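Side-chain contacts in prephenate dehydratase (Arthrobacter aurescens, PDB 3MWB), which probably catalyses the conversion of prephenate to phenylpyruvate, with loss of carbon dioxide and water, in phenylalanine biosynthesis: residues 9-14 against 18-23; 24-29 against 82-87. All coordinates share one frame; numbering follows the deposited sequence.

Interaction 1. Residues 9-14 against 18-23; sequences YTFLGP and FTEAAL
Leu23 drives its two methyls between Tyr9 and Phe11, the two aromatic side chains that strand 9-12 turns toward helix 18-23. Its CG stands anti to the backbone N (chi1 -178°), and from there the branches divide the work. Leu23 CD1 lies over one face of the Tyr9 ring, 4.1 Å from the ring centroid and displaced toward the rim on the side of Tyr9 CG and CD2, a CH-pi contact. Leu23 CD2 reaches Tyr9 CB and, at 3.6 Å, Phe11 CD1, meeting the second ring obliquely.

Phe11 has CG between its own backbone N and carbonyl carbon (chi1 63°), and the ring then runs out across Glu20. Phe11 CE2 is 3.5 Å from Glu20 CB. Farther along the extended glutamate chain, Phe11 CZ comes within 3.6 Å of Glu20 OE2, ring and carboxylate planes being 30° apart. Were Phe11 cut back to an alanine, Leu23 CD2 and the Glu20 chain would probably lose the ring they share, opening a gap between strand and helix.

Near the helix start, Thr19 CB sits 3.6 Å from Leu12 O. Water 1 bridges the two residues, donating to Leu12 O at 3.0 Å and hydrogen-bonded to Thr19 OG1 at 2.6 Å. No direct hydrogen bond crosses this first strand-helix pair of a beta-alpha-beta unit: packing dominates, yet it includes a buried carboxylate beside a ring, whose polar needs are met outside the pair, OE1 by Gly16 N and OE2 by a long, weak ion pair with Arg34 NE.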
# COMPACT_ATOMS: atom_id res chain seq x y z
N TYR A 9 25.80 -26.84 -25.68
CA TYR A 9 25.00 -25.64 -25.65
C TYR A 9 24.19 -25.51 -26.91
O TYR A 9 24.65 -25.90 -27.99
CB TYR A 9 25.90 -24.42 -25.55
CG TYR A 9 26.64 -24.31 -24.26
CD1 TYR A 9 25.96 -24.20 -23.05
CD2 TYR A 9 28.04 -24.29 -24.23
CE1 TYR A 9 26.64 -24.09 -21.85
CE2 TYR A 9 28.73 -24.18 -23.03
CZ TYR A 9 28.03 -24.08 -21.85
OH TYR A 9 28.71 -23.96 -20.67
N THR A 10 22.99 -24.98 -26.78
CA THR A 10 22.28 -24.45 -27.90
C THR A 10 22.25 -22.92 -27.78
O THR A 10 22.57 -22.36 -26.74
CB THR A 10 20.85 -25.01 -28.02
OG1 THR A 10 20.07 -24.61 -26.88
CG2 THR A 10 20.87 -26.55 -28.11
N PHE A 11 21.89 -22.26 -28.87
CA PHE A 11 21.77 -20.81 -28.91
C PHE A 11 20.92 -20.44 -30.10
O PHE A 11 20.71 -21.26 -31.01
CB PHE A 11 23.13 -20.11 -28.99
CG PHE A 11 23.93 -20.42 -30.23
CD1 PHE A 11 24.66 -21.60 -30.33
CD2 PHE A 11 23.97 -19.51 -31.29
CE1 PHE A 11 25.41 -21.86 -31.45
CE2 PHE A 11 24.72 -19.78 -32.42
CZ PHE A 11 25.43 -20.95 -32.51
N LEU A 12 20.42 -19.21 -30.08
CA LEU A 12 19.64 -18.69 -31.18
C LEU A 12 20.59 -18.49 -32.37
O LEU A 12 21.52 -17.69 -32.31
CB LEU A 12 18.96 -17.37 -30.79
CG LEU A 12 18.02 -16.73 -31.83
CD1 LEU A 12 16.84 -17.64 -32.17
CD2 LEU A 12 17.51 -15.38 -31.33
N GLY A 13 20.36 -19.26 -33.43
CA GLY A 13 21.23 -19.21 -34.59
C GLY A 13 20.79 -18.14 -35.57
O GLY A 13 19.86 -17.37 -35.27
N PRO A 14 21.43 -18.10 -36.74
CA PRO A 14 22.47 -19.04 -37.15
C PRO A 14 23.85 -18.74 -36.52
O PRO A 14 23.95 -17.92 -35.62
CB PRO A 14 22.50 -18.89 -38.68
CG PRO A 14 22.00 -17.46 -38.93
CD PRO A 14 21.25 -17.00 -37.71
N PHE A 18 25.34 -12.08 -33.10
CA PHE A 18 25.71 -11.55 -31.80
C PHE A 18 25.44 -12.56 -30.68
O PHE A 18 26.19 -12.65 -29.72
CB PHE A 18 24.97 -10.22 -31.55
CG PHE A 18 25.53 -9.09 -32.33
CD1 PHE A 18 25.16 -8.89 -33.68
CD2 PHE A 18 26.49 -8.25 -31.77
CE1 PHE A 18 25.73 -7.85 -34.43
CE2 PHE A 18 27.06 -7.21 -32.50
CZ PHE A 18 26.67 -7.00 -33.83
N THR A 19 24.38 -13.35 -30.84
CA THR A 19 24.10 -14.42 -29.87
C THR A 19 25.25 -15.42 -29.74
O THR A 19 25.69 -15.70 -28.62
CB THR A 19 22.77 -15.12 -30.16
OG1 THR A 19 21.76 -14.13 -30.42
CG2 THR A 19 22.32 -15.96 -28.98
N GLU A 20 25.75 -15.95 -30.85
CA GLU A 20 26.89 -16.87 -30.77
C GLU A 20 28.10 -16.20 -30.09
O GLU A 20 28.70 -16.77 -29.17
CB GLU A 20 27.30 -17.42 -32.13
CG GLU A 20 28.54 -18.30 -32.02
CD GLU A 20 28.73 -19.28 -33.17
OE1 GLU A 20 28.68 -18.87 -34.35
OE2 GLU A 20 28.95 -20.46 -32.86
N ALA A 21 28.43 -15.00 -30.55
CA ALA A 21 29.53 -14.21 -29.97
C ALA A 21 29.44 -14.16 -28.44
O ALA A 21 30.44 -14.25 -27.76
CB ALA A 21 29.56 -12.79 -30.56
N ALA A 22 28.21 -14.04 -27.93
CA ALA A 22 27.93 -14.01 -26.49
C ALA A 22 28.15 -15.35 -25.79
O ALA A 22 28.73 -15.40 -24.72
CB ALA A 22 26.51 -13.52 -26.25
N LEU A 23 27.66 -16.43 -26.40
CA LEU A 23 27.96 -17.78 -25.91
C LEU A 23 29.46 -17.99 -25.84
O LEU A 23 29.97 -18.60 -24.89
CB LEU A 23 27.35 -18.83 -26.84
CG LEU A 23 27.52 -20.30 -26.46
CD1 LEU A 23 27.12 -20.57 -24.98
CD2 LEU A 23 26.71 -21.19 -27.41
O HOH W 1 20.86 -14.77 -32.80

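Interaction 2. Residues 24-29 against 82-87; sequences MQVPGA and IIREAL
Val26 and Pro27 meet the Arg84 side chain from the opposite direction, and the apolar part of the contact is their packing on its far end. Val26 CG1 lies 3.5 Å from Arg84 NE and also touches Arg84 CD, while Pro27 CD rests over one face of the guanidinium, 3.6 Å above its plane and offset toward the rim, with Arg84 NH2 the nearest nitrogen at 3.7 Å. Arg84 gets there by running straight from the backbone through CG and CD, then bending at chi3 (-70°), and the near-perpendicular chi4 (-92°) stands the flat group with a face to the proline. The contact uses the surface of the guanidinium; none of its N-H groups bonds to residues 24-29. Gln25 NE2 adds a van der Waals touch on Ala86 CB.

The polar part is a water bridge. Gln25 is modelled in two conformers, which leaves its role less certain; in one, Gln25 NE2 donates to water 2 at 3.2 Å, and that water also accepts from Leu87 N at 2.7 Å.

Within the loop, a type II beta turn from Val26 to Ala29, closed by Ala29 N to Val26 O at 3.0 Å, places Pro27 and Gly28 at its corners. This turn follows helix 18-23 and leads toward strand 33-37. Strand 81-89, which it meets, is outermost in the five-strand sheet and pairs with strand 181-188, while Ile82 also bonds to Leu277 of strand 275-281.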
# COMPACT_ATOMS: atom_id res chain seq x y z
N MSE A 24 30.15 -17.48 -26.85
CA MSE A 24 31.61 -17.64 -26.99
C MSE A 24 32.40 -17.08 -25.81
O MSE A 24 33.55 -17.48 -25.58
CB MSE A 24 32.09 -17.01 -28.29
CG MSE A 24 31.89 -17.89 -29.51
SE MSE A 24 32.75 -19.62 -29.25
CE MSE A 24 31.99 -20.03 -27.52
N GLN A 25 31.78 -16.16 -25.06
CA GLN A 25 32.41 -15.50 -23.90
C GLN A 25 32.26 -16.30 -22.59
O GLN A 25 32.95 -16.03 -21.62
CB GLN A 25 31.88 -14.06 -23.71
CG GLN A 25 30.69 -13.91 -22.74
CD GLN A 25 30.46 -12.47 -22.28
OE1 GLN A 25 30.59 -11.53 -23.06
NE2 GLN A 25 30.09 -12.31 -21.02
N VAL A 26 31.33 -17.26 -22.57
CA VAL A 26 31.11 -18.10 -21.36
C VAL A 26 32.28 -19.06 -21.18
O VAL A 26 32.68 -19.71 -22.14
CB VAL A 26 29.81 -18.92 -21.47
CG1 VAL A 26 29.51 -19.64 -20.15
CG2 VAL A 26 28.65 -18.02 -21.87
N PRO A 27 32.85 -19.14 -19.96
CA PRO A 27 34.05 -20.00 -19.75
C PRO A 27 33.83 -21.44 -20.23
O PRO A 27 32.77 -22.01 -20.01
CB PRO A 27 34.24 -19.98 -18.23
CG PRO A 27 33.62 -18.69 -17.78
CD PRO A 27 32.47 -18.42 -18.73
N GLY A 28 34.83 -22.01 -20.92
CA GLY A 28 34.75 -23.37 -21.46
C GLY A 28 33.97 -23.54 -22.76
O GLY A 28 34.02 -24.61 -23.38
N ALA A 29 33.26 -22.50 -23.20
CA ALA A 29 32.35 -22.63 -24.34
C ALA A 29 33.04 -22.71 -25.70
O ALA A 29 32.55 -23.39 -26.60
CB ALA A 29 31.30 -21.52 -24.34
N ILE A 82 17.67 -19.94 -15.10
CA ILE A 82 18.79 -19.12 -15.50
C ILE A 82 19.98 -19.41 -14.58
O ILE A 82 19.88 -19.25 -13.37
CB ILE A 82 18.42 -17.63 -15.43
CG1 ILE A 82 17.28 -17.33 -16.40
CG2 ILE A 82 19.66 -16.76 -15.73
CD1 ILE A 82 16.54 -15.97 -16.16
N ILE A 83 21.10 -19.83 -15.16
CA ILE A 83 22.31 -20.09 -14.38
C ILE A 83 23.40 -19.01 -14.55
O ILE A 83 24.35 -18.95 -13.78
CB ILE A 83 22.88 -21.48 -14.72
CG1 ILE A 83 23.38 -21.52 -16.18
CG2 ILE A 83 21.82 -22.55 -14.50
CD1 ILE A 83 24.02 -22.91 -16.59
N ARG A 84 23.24 -18.18 -15.58
CA ARG A 84 24.20 -17.13 -15.92
C ARG A 84 23.53 -16.07 -16.75
O ARG A 84 22.63 -16.36 -17.55
CB ARG A 84 25.36 -17.69 -16.71
CG ARG A 84 26.41 -16.63 -17.08
CD ARG A 84 27.52 -17.23 -17.95
NE ARG A 84 28.34 -18.14 -17.17
CZ ARG A 84 29.45 -17.78 -16.53
NH1 ARG A 84 29.87 -16.52 -16.57
NH2 ARG A 84 30.12 -18.69 -15.84
N GLU A 85 23.97 -14.83 -16.56
CA GLU A 85 23.55 -13.77 -17.44
C GLU A 85 24.82 -13.16 -18.04
O GLU A 85 25.88 -13.24 -17.45
CB GLU A 85 22.68 -12.75 -16.68
CG GLU A 85 23.40 -11.90 -15.65
CD GLU A 85 22.63 -10.62 -15.28
OE1 GLU A 85 21.47 -10.46 -15.71
OE2 GLU A 85 23.18 -9.79 -14.55
N ALA A 86 24.69 -12.59 -19.24
CA ALA A 86 25.79 -11.88 -19.89
C ALA A 86 25.34 -10.54 -20.45
O ALA A 86 24.23 -10.40 -20.99
CB ALA A 86 26.37 -12.72 -21.00
N LEU A 87 26.20 -9.54 -20.31
CA LEU A 87 25.94 -8.23 -20.88
C LEU A 87 27.05 -7.97 -21.88
O LEU A 87 28.19 -7.68 -21.47
CB LEU A 87 25.93 -7.16 -19.79
CG LEU A 87 24.63 -6.94 -19.05
CD1 LEU A 87 24.87 -6.10 -17.78
CD2 LEU A 87 23.59 -6.27 -19.95
O HOH W 2 28.61 -10.17 -19.17

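From the N terminus, strand 8-12 comes first, and interaction 1 closes a short loop of three residues by folding helix 18-23 back over it. The chain then leaves that helix directly into residues 24-29, where interaction 2 closes a much longer excursion, spanning strand 33-37, helix 40-48, strand 54-60 and helix 67-73 before strand 81-89 returns. The two contacts follow in series, neither nesting nor crossing. They abut all the same: Ala29 CB packs 3.3 Å from Leu23 O and 3.9 Å from Tyr9 CE2. Together they tie the helix and its exit loop to two strands of one mixed sheet, inner strand 8-12 and strand 81-89, the outermost of that sheet.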